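PDB 1W58: cell division protein FtsZ 1 from Methanocaldococcus jannaschii, which probably assembles with GTP into the contractile Z ring that marks the site of cell division, binding and hydrolysing the nucleotide. Local coordinates for residues V157-F162 against V188-E193; I251-S256 against R332-I337. All coordinates share one frame; numbering follows the deposited sequence.

Interaction 1 (V157-F162 against V188-E193). With G2P (phosphomethylphosphonic acid guanylate ester), chain B.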
ATOM      1  N   VAL A 157       2.184  -4.033  25.642  1.00 36.01           N
ATOM      2  CA  VAL A 157       2.276  -4.558  27.015  1.00 31.60           C
ATOM      3  C   VAL A 157       2.229  -6.098  26.826  1.00 36.77           C
ATOM      4  O   VAL A 157       1.165  -6.687  26.553  1.00 36.12           O
ATOM      5  CB  VAL A 157       1.089  -4.103  27.899  1.00 34.50           C
ATOM      6  CG1 VAL A 157       1.278  -4.618  29.329  1.00 32.58           C
ATOM      7  CG2 VAL A 157       0.978  -2.570  27.904  1.00 32.35           C
ATOM      8  N   VAL A 158       3.392  -6.724  26.965  1.00 31.38           N
ATOM      9  CA  VAL A 158       3.568  -8.156  26.764  1.00 35.92           C
ATOM     10  C   VAL A 158       4.358  -8.861  27.885  1.00 40.64           C
ATOM     11  O   VAL A 158       5.097  -8.212  28.653  1.00 39.27           O
ATOM     12  CB  VAL A 158       4.347  -8.408  25.454  1.00 31.75           C
ATOM     13  CG1 VAL A 158       3.624  -7.766  24.285  1.00 36.66           C
ATOM     14  CG2 VAL A 158       5.748  -7.822  25.576  1.00 27.41           C
ATOM     15  N   THR A 159       4.216 -10.187  27.953  1.00 37.24           N
ATOM     16  CA  THR A 159       4.933 -10.979  28.949  1.00 37.83           C
ATOM     17  C   THR A 159       5.953 -11.910  28.302  1.00 38.17           C
ATOM     18  O   THR A 159       5.830 -12.307  27.137  1.00 38.06           O
ATOM     19  CB  THR A 159       3.979 -11.875  29.829  1.00 40.53           C
ATOM     20  OG1 THR A 159       3.222 -12.752  28.987  1.00 40.10           O
ATOM     21  CG2 THR A 159       3.017 -11.038  30.663  1.00 41.69           C
ATOM     22  N   LEU A 160       6.983 -12.230  29.068  1.00 40.26           N
ATOM     23  CA  LEU A 160       8.013 -13.168  28.643  1.00 44.90           C
ATOM     24  C   LEU A 160       7.562 -14.456  29.358  1.00 42.88           C
ATOM     25  O   LEU A 160       7.047 -14.374  30.465  1.00 46.07           O
ATOM     26  CB  LEU A 160       9.366 -12.696  29.160  1.00 45.08           C
ATOM     27  CG  LEU A 160      10.386 -12.193  28.144  1.00 45.99           C
ATOM     28  CD1 LEU A 160       9.717 -11.584  26.921  1.00 40.80           C
ATOM     29  CD2 LEU A 160      11.286 -11.200  28.861  1.00 42.64           C
ATOM     30  N   PRO A 161       7.746 -15.648  28.749  1.00 42.09           N
ATOM     31  CA  PRO A 161       7.315 -16.908  29.390  1.00 38.27           C
ATOM     32  C   PRO A 161       8.072 -17.327  30.658  1.00 39.37           C
ATOM     33  O   PRO A 161       9.181 -16.833  30.929  1.00 37.58           O
ATOM     34  CB  PRO A 161       7.499 -17.927  28.275  1.00 36.32           C
ATOM     35  CG  PRO A 161       8.797 -17.448  27.637  1.00 34.32           C
ATOM     36  CD  PRO A 161       8.548 -15.930  27.538  1.00 40.43           C
ATOM     37  N   PHE A 162       7.474 -18.235  31.439  1.00 38.18           N
ATOM     38  CA  PHE A 162       8.140 -18.757  32.654  1.00 37.55           C
ATOM     39  C   PHE A 162       9.326 -19.607  32.175  1.00 39.61           C
ATOM     40  O   PHE A 162       9.305 -20.051  31.028  1.00 43.08           O
ATOM     41  CB  PHE A 162       7.191 -19.642  33.422  1.00 32.78           C
ATOM     42  CG  PHE A 162       6.055 -18.914  34.063  1.00 32.88           C
ATOM     43  CD1 PHE A 162       6.233 -18.249  35.270  1.00 37.56           C
ATOM     44  CD2 PHE A 162       4.788 -18.961  33.514  1.00 30.80           C
ATOM     45  CE1 PHE A 162       5.146 -17.648  35.925  1.00 36.80           C
ATOM     46  CE2 PHE A 162       3.702 -18.367  34.157  1.00 33.39           C
ATOM     47  CZ  PHE A 162       3.876 -17.710  35.360  1.00 35.57           C
ATOM     48  N   VAL A 188       6.404  -2.105  26.885  1.00 34.59           N
ATOM     49  CA  VAL A 188       6.335  -2.556  28.292  1.00 35.59           C
ATOM     50  C   VAL A 188       6.425  -4.088  28.423  1.00 36.97           C
ATOM     51  O   VAL A 188       5.502  -4.779  27.990  1.00 36.68           O
ATOM     52  CB  VAL A 188       4.993  -2.101  28.931  1.00 37.67           C
ATOM     53  CG1 VAL A 188       4.945  -2.453  30.410  1.00 35.73           C
ATOM     54  CG2 VAL A 188       4.820  -0.603  28.743  1.00 39.38           C
ATOM     55  N   VAL A 189       7.529  -4.599  29.000  1.00 36.45           N
ATOM     56  CA  VAL A 189       7.756  -6.042  29.231  1.00 35.35           C
ATOM     57  C   VAL A 189       7.585  -6.485  30.683  1.00 39.37           C
ATOM     58  O   VAL A 189       8.214  -5.908  31.573  1.00 35.35           O
ATOM     59  CB  VAL A 189       9.199  -6.532  28.944  1.00 41.13           C
ATOM     60  CG1 VAL A 189       9.213  -7.443  27.756  1.00 43.06           C
ATOM     61  CG2 VAL A 189      10.157  -5.379  28.819  1.00 39.29           C
ATOM     62  N   ILE A 190       6.778  -7.531  30.892  1.00 38.73           N
ATOM     63  CA  ILE A 190       6.536  -8.139  32.204  1.00 40.43           C
ATOM     64  C   ILE A 190       7.152  -9.553  32.130  1.00 43.08           C
ATOM     65  O   ILE A 190       6.642 -10.417  31.424  1.00 42.51           O
ATOM     66  CB  ILE A 190       5.048  -8.409  32.480  1.00 43.27           C
ATOM     67  CG1 ILE A 190       4.162  -7.285  31.948  1.00 44.04           C
ATOM     68  CG2 ILE A 190       4.859  -8.676  33.954  1.00 43.75           C
ATOM     69  CD1 ILE A 190       3.976  -6.167  32.860  1.00 46.74           C
ATOM     70  N   PRO A 191       8.251  -9.811  32.843  1.00 45.55           N
ATOM     71  CA  PRO A 191       8.836 -11.162  32.781  1.00 45.45           C
ATOM     72  C   PRO A 191       8.114 -12.078  33.786  1.00 45.83           C
ATOM     73  O   PRO A 191       8.366 -11.967  34.984  1.00 43.33           O
ATOM     74  CB  PRO A 191      10.293 -10.942  33.193  1.00 47.16           C
ATOM     75  CG  PRO A 191      10.445  -9.429  33.335  1.00 51.06           C
ATOM     76  CD  PRO A 191       9.078  -8.922  33.666  1.00 47.10           C
ATOM     77  N   ASN A 192       7.233 -12.965  33.308  1.00 43.66           N
ATOM     78  CA  ASN A 192       6.465 -13.868  34.180  1.00 42.97           C
ATOM     79  C   ASN A 192       7.301 -14.597  35.238  1.00 43.40           C
ATOM     80  O   ASN A 192       6.804 -14.895  36.314  1.00 42.15           O
ATOM     81  CB  ASN A 192       5.727 -14.927  33.360  1.00 39.22           C
ATOM     82  CG  ASN A 192       4.414 -14.426  32.763  1.00 41.37           C
ATOM     83  OD1 ASN A 192       3.856 -15.072  31.888  1.00 44.89           O
ATOM     84  ND2 ASN A 192       3.913 -13.304  33.239  1.00 36.86           N
ATOM     85  N   GLU A 193       8.560 -14.892  34.938  1.00 39.64           N
ATOM     86  CA  GLU A 193       9.393 -15.599  35.898  1.00 45.37           C
ATOM     87  C   GLU A 193       9.574 -14.867  37.226  1.00 49.81           C
ATOM     88  O   GLU A 193       9.784 -15.517  38.248  1.00 49.50           O
ATOM     89  CB  GLU A 193      10.767 -15.906  35.300  1.00 46.17           C
ATOM     90  CG  GLU A 193      11.642 -16.852  36.131  1.00 49.70           C
ATOM     91  CD  GLU A 193      11.041 -18.259  36.304  1.00 54.65           C
ATOM     92  OE1 GLU A 193      10.152 -18.654  35.522  1.00 59.12           O
ATOM     93  OE2 GLU A 193      11.472 -18.983  37.224  1.00 55.80           O
TER
HETATM   94  PG  G2P B1362      -0.145 -20.480  18.716  1.00 59.04           P
HETATM   95  O1G G2P B1362       0.889 -21.068  17.869  1.00 55.99           O
HETATM   96  O2G G2P B1362      -0.714 -21.493  19.596  1.00 64.23           O
HETATM   97  O3G G2P B1362      -1.356 -20.040  17.856  1.00 60.61           O
HETATM   98  O3B G2P B1362       0.488 -19.167  19.471  1.00 53.60           O
HETATM   99  PB  G2P B1362      -0.247 -18.173  20.579  1.00 39.50           P
HETATM  100  O1B G2P B1362       0.162 -16.784  20.352  1.00 46.99           O
HETATM  101  O2B G2P B1362      -1.674 -18.266  20.737  1.00 33.85           O
HETATM  102  C3A G2P B1362       0.549 -18.629  22.099  1.00 38.27           C
HETATM  103  PA  G2P B1362      -0.471 -18.487  23.565  1.00 40.37           P
HETATM  104  O1A G2P B1362      -1.362 -17.310  23.566  1.00 41.26           O
HETATM  105  O2A G2P B1362      -1.068 -19.760  23.985  1.00 41.01           O
HETATM  106  O5' G2P B1362       0.738 -18.053  24.488  1.00 40.09           O
HETATM  107  C5' G2P B1362       1.879 -18.814  24.761  1.00 44.54           C
HETATM  108  C4' G2P B1362       2.718 -18.060  25.824  1.00 42.26           C
HETATM  109  O4' G2P B1362       1.904 -17.045  26.520  1.00 35.51           O
HETATM  110  C3' G2P B1362       3.234 -19.060  26.864  1.00 35.97           C
HETATM  111  O3' G2P B1362       4.620 -19.293  26.581  1.00 44.83           O
HETATM  112  C2' G2P B1362       2.932 -18.388  28.210  1.00 35.01           C
HETATM  113  O2' G2P B1362       4.066 -17.749  28.751  1.00 35.70           O
HETATM  114  C1' G2P B1362       1.844 -17.346  27.943  1.00 36.09           C
HETATM  115  N9  G2P B1362       0.477 -17.864  28.284  1.00 38.94           N
HETATM  116  C8  G2P B1362      -0.185 -18.994  27.812  1.00 40.25           C
HETATM  117  N7  G2P B1362      -1.372 -19.186  28.283  1.00 41.04           N
HETATM  118  C5  G2P B1362      -1.567 -18.110  29.161  1.00 41.60           C
HETATM  119  C6  G2P B1362      -2.705 -17.751  30.003  1.00 45.90           C
HETATM  120  O6  G2P B1362      -3.794 -18.338  30.137  1.00 45.46           O
HETATM  121  N1  G2P B1362      -2.470 -16.571  30.736  1.00 43.81           N
HETATM  122  C2  G2P B1362      -1.306 -15.809  30.687  1.00 42.20           C
HETATM  123  N2  G2P B1362      -1.244 -14.704  31.454  1.00 40.21           N
HETATM  124  N3  G2P B1362      -0.254 -16.143  29.903  1.00 40.11           N
HETATM  125  C4  G2P B1362      -0.434 -17.288  29.171  1.00 39.80           C
HETATM  126  O   HOH W   1       9.987 -14.457  32.435  1.00 50.74           O

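Interaction 2 (I251-S256 against R332-I337)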
ATOM      1  N   ILE A 251       7.464  -2.413  34.726  1.00 41.17           N
ATOM      2  CA  ILE A 251       6.572  -1.895  35.729  1.00 45.45           C
ATOM      3  C   ILE A 251       6.872  -2.344  37.145  1.00 50.19           C
ATOM      4  O   ILE A 251       7.797  -3.130  37.400  1.00 52.31           O
ATOM      5  CB  ILE A 251       5.086  -2.187  35.393  1.00 47.33           C
ATOM      6  CG1 ILE A 251       4.574  -3.429  36.128  1.00 46.89           C
ATOM      7  CG2 ILE A 251       4.925  -2.301  33.898  1.00 39.99           C
ATOM      8  CD1 ILE A 251       5.074  -4.715  35.579  1.00 51.03           C
ATOM      9  N   GLY A 252       6.091  -1.786  38.062  1.00 50.65           N
ATOM     10  CA  GLY A 252       6.210  -2.085  39.473  1.00 47.01           C
ATOM     11  C   GLY A 252       4.825  -1.890  40.048  1.00 48.99           C
ATOM     12  O   GLY A 252       4.143  -0.931  39.696  1.00 47.48           O
ATOM     13  N   ILE A 253       4.381  -2.804  40.901  1.00 50.35           N
ATOM     14  CA  ILE A 253       3.068  -2.656  41.503  1.00 54.38           C
ATOM     15  C   ILE A 253       3.179  -2.791  43.008  1.00 58.61           C
ATOM     16  O   ILE A 253       3.863  -3.675  43.516  1.00 58.24           O
ATOM     17  CB  ILE A 253       2.070  -3.701  40.972  1.00 55.86           C
ATOM     18  CG1 ILE A 253       1.918  -3.546  39.454  1.00 53.90           C
ATOM     19  CG2 ILE A 253       0.714  -3.527  41.656  1.00 52.49           C
ATOM     20  CD1 ILE A 253       0.905  -4.490  38.833  1.00 47.58           C
ATOM     21  N   GLY A 254       2.514  -1.883  43.713  1.00 63.66           N
ATOM     22  CA  GLY A 254       2.520  -1.894  45.161  1.00 67.12           C
ATOM     23  C   GLY A 254       1.198  -1.358  45.677  1.00 71.04           C
ATOM     24  O   GLY A 254       0.475  -0.666  44.953  1.00 72.93           O
ATOM     25  N   GLU A 255       0.858  -1.686  46.920  1.00 73.70           N
ATOM     26  CA  GLU A 255      -0.385  -1.198  47.503  1.00 75.53           C
ATOM     27  C   GLU A 255      -0.364  -1.366  49.011  1.00 75.46           C
ATOM     28  O   GLU A 255       0.191  -2.330  49.532  1.00 71.33           O
ATOM     29  CB  GLU A 255      -1.593  -1.921  46.898  1.00 75.78           C
ATOM     30  CG  GLU A 255      -1.815  -3.337  47.385  1.00 78.64           C
ATOM     31  CD  GLU A 255      -2.853  -4.074  46.554  1.00 80.31           C
ATOM     32  OE1 GLU A 255      -3.872  -3.457  46.177  1.00 80.00           O
ATOM     33  OE2 GLU A 255      -2.652  -5.278  46.283  1.00 84.00           O
ATOM     34  N   SER A 256      -0.961  -0.405  49.702  1.00 78.90           N
ATOM     35  CA  SER A 256      -1.010  -0.423  51.154  1.00 82.82           C
ATOM     36  C   SER A 256      -2.438  -0.373  51.670  1.00 85.16           C
ATOM     37  O   SER A 256      -3.296   0.317  51.113  1.00 83.81           O
ATOM     38  CB  SER A 256      -0.215   0.752  51.724  1.00 83.91           C
ATOM     39  OG  SER A 256      -0.110   0.652  53.133  1.00 83.40           O
ATOM     40  N   ARG A 332      -3.645   1.664  45.548  1.00 67.23           N
ATOM     41  CA  ARG A 332      -2.763   0.861  44.717  1.00 63.10           C
ATOM     42  C   ARG A 332      -1.932   1.795  43.863  1.00 58.77           C
ATOM     43  O   ARG A 332      -2.425   2.822  43.404  1.00 55.06           O
ATOM     44  CB  ARG A 332      -3.575  -0.076  43.831  1.00 64.83           C
ATOM     45  CG  ARG A 332      -2.717  -1.085  43.100  1.00 72.48           C
ATOM     46  CD  ARG A 332      -3.515  -1.833  42.048  1.00 76.96           C
ATOM     47  NE  ARG A 332      -4.474  -2.782  42.604  1.00 80.82           N
ATOM     48  CZ  ARG A 332      -5.775  -2.773  42.325  1.00 86.16           C
ATOM     49  NH1 ARG A 332      -6.275  -1.855  41.501  1.00 86.67           N
ATOM     50  NH2 ARG A 332      -6.573  -3.699  42.843  1.00 86.08           N
ATOM     51  N   VAL A 333      -0.665   1.454  43.668  1.00 57.77           N
ATOM     52  CA  VAL A 333       0.217   2.285  42.854  1.00 56.62           C
ATOM     53  C   VAL A 333       0.813   1.513  41.669  1.00 55.00           C
ATOM     54  O   VAL A 333       1.383   0.426  41.847  1.00 52.10           O
ATOM     55  CB  VAL A 333       1.366   2.881  43.709  1.00 56.31           C
ATOM     56  CG1 VAL A 333       2.356   3.619  42.815  1.00 55.18           C
ATOM     57  CG2 VAL A 333       0.795   3.859  44.742  1.00 58.84           C
ATOM     58  N   LEU A 334       0.662   2.076  40.466  1.00 50.63           N
ATOM     59  CA  LEU A 334       1.198   1.475  39.246  1.00 45.73           C
ATOM     60  C   LEU A 334       2.298   2.363  38.725  1.00 41.63           C
ATOM     61  O   LEU A 334       2.079   3.530  38.475  1.00 41.03           O
ATOM     62  CB  LEU A 334       0.117   1.345  38.168  1.00 48.31           C
ATOM     63  CG  LEU A 334       0.549   0.904  36.749  1.00 47.76           C
ATOM     64  CD1 LEU A 334       1.196  -0.463  36.767  1.00 44.11           C
ATOM     65  CD2 LEU A 334      -0.668   0.861  35.846  1.00 52.08           C
ATOM     66  N   LEU A 335       3.485   1.807  38.583  1.00 41.42           N
ATOM     67  CA  LEU A 335       4.633   2.537  38.069  1.00 45.25           C
ATOM     68  C   LEU A 335       5.112   1.955  36.746  1.00 47.67           C
ATOM     69  O   LEU A 335       5.347   0.740  36.651  1.00 46.16           O
ATOM     70  CB  LEU A 335       5.808   2.438  39.028  1.00 49.60           C
ATOM     71  CG  LEU A 335       6.141   3.560  39.988  1.00 56.57           C
ATOM     72  CD1 LEU A 335       4.874   4.055  40.681  1.00 58.64           C
ATOM     73  CD2 LEU A 335       7.159   3.017  40.984  1.00 53.57           C
ATOM     74  N   VAL A 336       5.257   2.811  35.735  1.00 45.05           N
ATOM     75  CA  VAL A 336       5.789   2.382  34.451  1.00 40.87           C
ATOM     76  C   VAL A 336       6.984   3.294  34.220  1.00 41.82           C
ATOM     77  O   VAL A 336       6.845   4.502  34.032  1.00 40.49           O
ATOM     78  CB  VAL A 336       4.783   2.546  33.273  1.00 42.45           C
ATOM     79  CG1 VAL A 336       5.420   1.984  31.989  1.00 38.78           C
ATOM     80  CG2 VAL A 336       3.443   1.835  33.577  1.00 34.89           C
ATOM     81  N   ILE A 337       8.169   2.712  34.228  1.00 42.66           N
ATOM     82  CA  ILE A 337       9.374   3.478  34.041  1.00 41.47           C
ATOM     83  C   ILE A 337       9.989   3.241  32.668  1.00 45.25           C
ATOM     84  O   ILE A 337      10.382   2.128  32.343  1.00 47.28           O
ATOM     85  CB  ILE A 337      10.340   3.152  35.181  1.00 44.25           C
ATOM     86  CG1 ILE A 337       9.781   3.769  36.470  1.00 47.04           C
ATOM     87  CG2 ILE A 337      11.742   3.639  34.856  1.00 45.03           C
ATOM     88  CD1 ILE A 337      10.713   3.692  37.634  1.00 60.27           C
TER

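Interaction 1 (V157-F162 against V188-E193)
Val158 and Leu160 lie in register with Val189 and Pro191 on parallel strands whose local axes diverge by 29°, and a ladder of backbone bonds joins them, from Val158 N to Val188 O (3.0 Å) down to Asn192 N, which reaches Leu160 O (3.2 Å) just past the strand end. There a water accepts from Glu193 N and donates to Pro161 O, carrying the pairing one step further. Val157 and Val188 lie side by side, but the closest side-chain contacts come at the C-terminal end. With CG anti to its own carbonyl carbon (chi1 -81°), Asn192 sets its CB over the centre of the Phe162 ring in a CH-pi contact, 3.7 Å from the centroid, while its amide, 30° from the ring plane, brings ND2 to 3.5 Å from Thr159 CG2. Glu193 OE1 lies at the ring's edge, in plane, and accepts a hydrogen bond from Val163 N. Replacing Phe162 with an alanine would probably uncover Asn192 CB and leave a gap beside Phe196 and Phe208. The two strands close a beta-alpha-beta unit of the Rossmann-like GTPase domain: helix 167-181 packs against Leu160 and Val189 on one face, and helix 204-227 against Val157 and Ile190 on the other.

Interaction 2 (I251-S256 against R332-I337)
Gly254 O accepts the shortest bond between these strands, from Val333 N at 2.7 Å, nearly straight at 171° and with the donor close to the axis of the carbonyl. Val333 O in turn takes Gly254 N, completing one hydrogen-bonded pair of an antiparallel ladder. Two residues along, Gly252 and Leu335 repeat the exchange, although the bond from Gly252 N to Leu335 O is distinctly bent. Between and beyond these pairs the non-hydrogen-bonded positions Ile251–Val336, Ile253–Leu334 and Glu255–Arg332 send their side chains to one face of the sheet.

The two glycines alternate with these residues and contribute no side chain to the opposite face. There Val333 and Leu335 supply the packing groups of this pair of strands, resting on helix 261-270 through Ala265, Ala269 and Leu270. On the first face, Leu334 reaches across the strands: its CG stands anti to the backbone N (chi1 172°), and CD1 comes to 4.2 Å from Ile253 CG1, the two side chains crossing at a slant. The same methyl also meets Ile251 CB, at 4.5 Å, and Ile251 CG2 touches Val336 CG2.

Toward the end of the pairing the face turns polar. Glu255 and Arg332 run side by side, CB of the glutamate 3.7 Å from CA of the arginine. Their charged ends form a long salt bridge, Glu255 OE1 to Arg332 NE at 3.7 Å, with the carboxylate and guanidinium planes turned 55° apart; at this length the pair probably attracts by charge without a well-formed hydrogen bond.

Strand 331-337 continues the pairing on its other side with strand 285-291, whereas 249-256 is an outermost strand within the chain. A mixed four-stranded sheet packed against helix 261-270 in this way belongs to the C-terminal domain that FtsZ shares with tubulin.

In the fold
Interactions 1 and 2 illustrate how two domains of one chain meet through the sheets that each is built on. Their centres are 16 Å apart, yet their side chains touch: Ile251 CG2 of interaction 2 comes to 3.5 Å from Val188 CG1 of interaction 1, and Val188 CG2 reaches Val336 CG1 at 4.2 Å. Apolar packing thus joins the GTPase-domain strand 186-191 to the C-terminal-domain sheet. Only interaction 1 borders the nucleotide: Pro161 CA lies 3.4 Å from O2' of the GTP analogue, next to the GTP-binding residues Glu165 and Arg169. Interaction 2 stands back, with the side chain of Ile251 about 13 Å from the analogue.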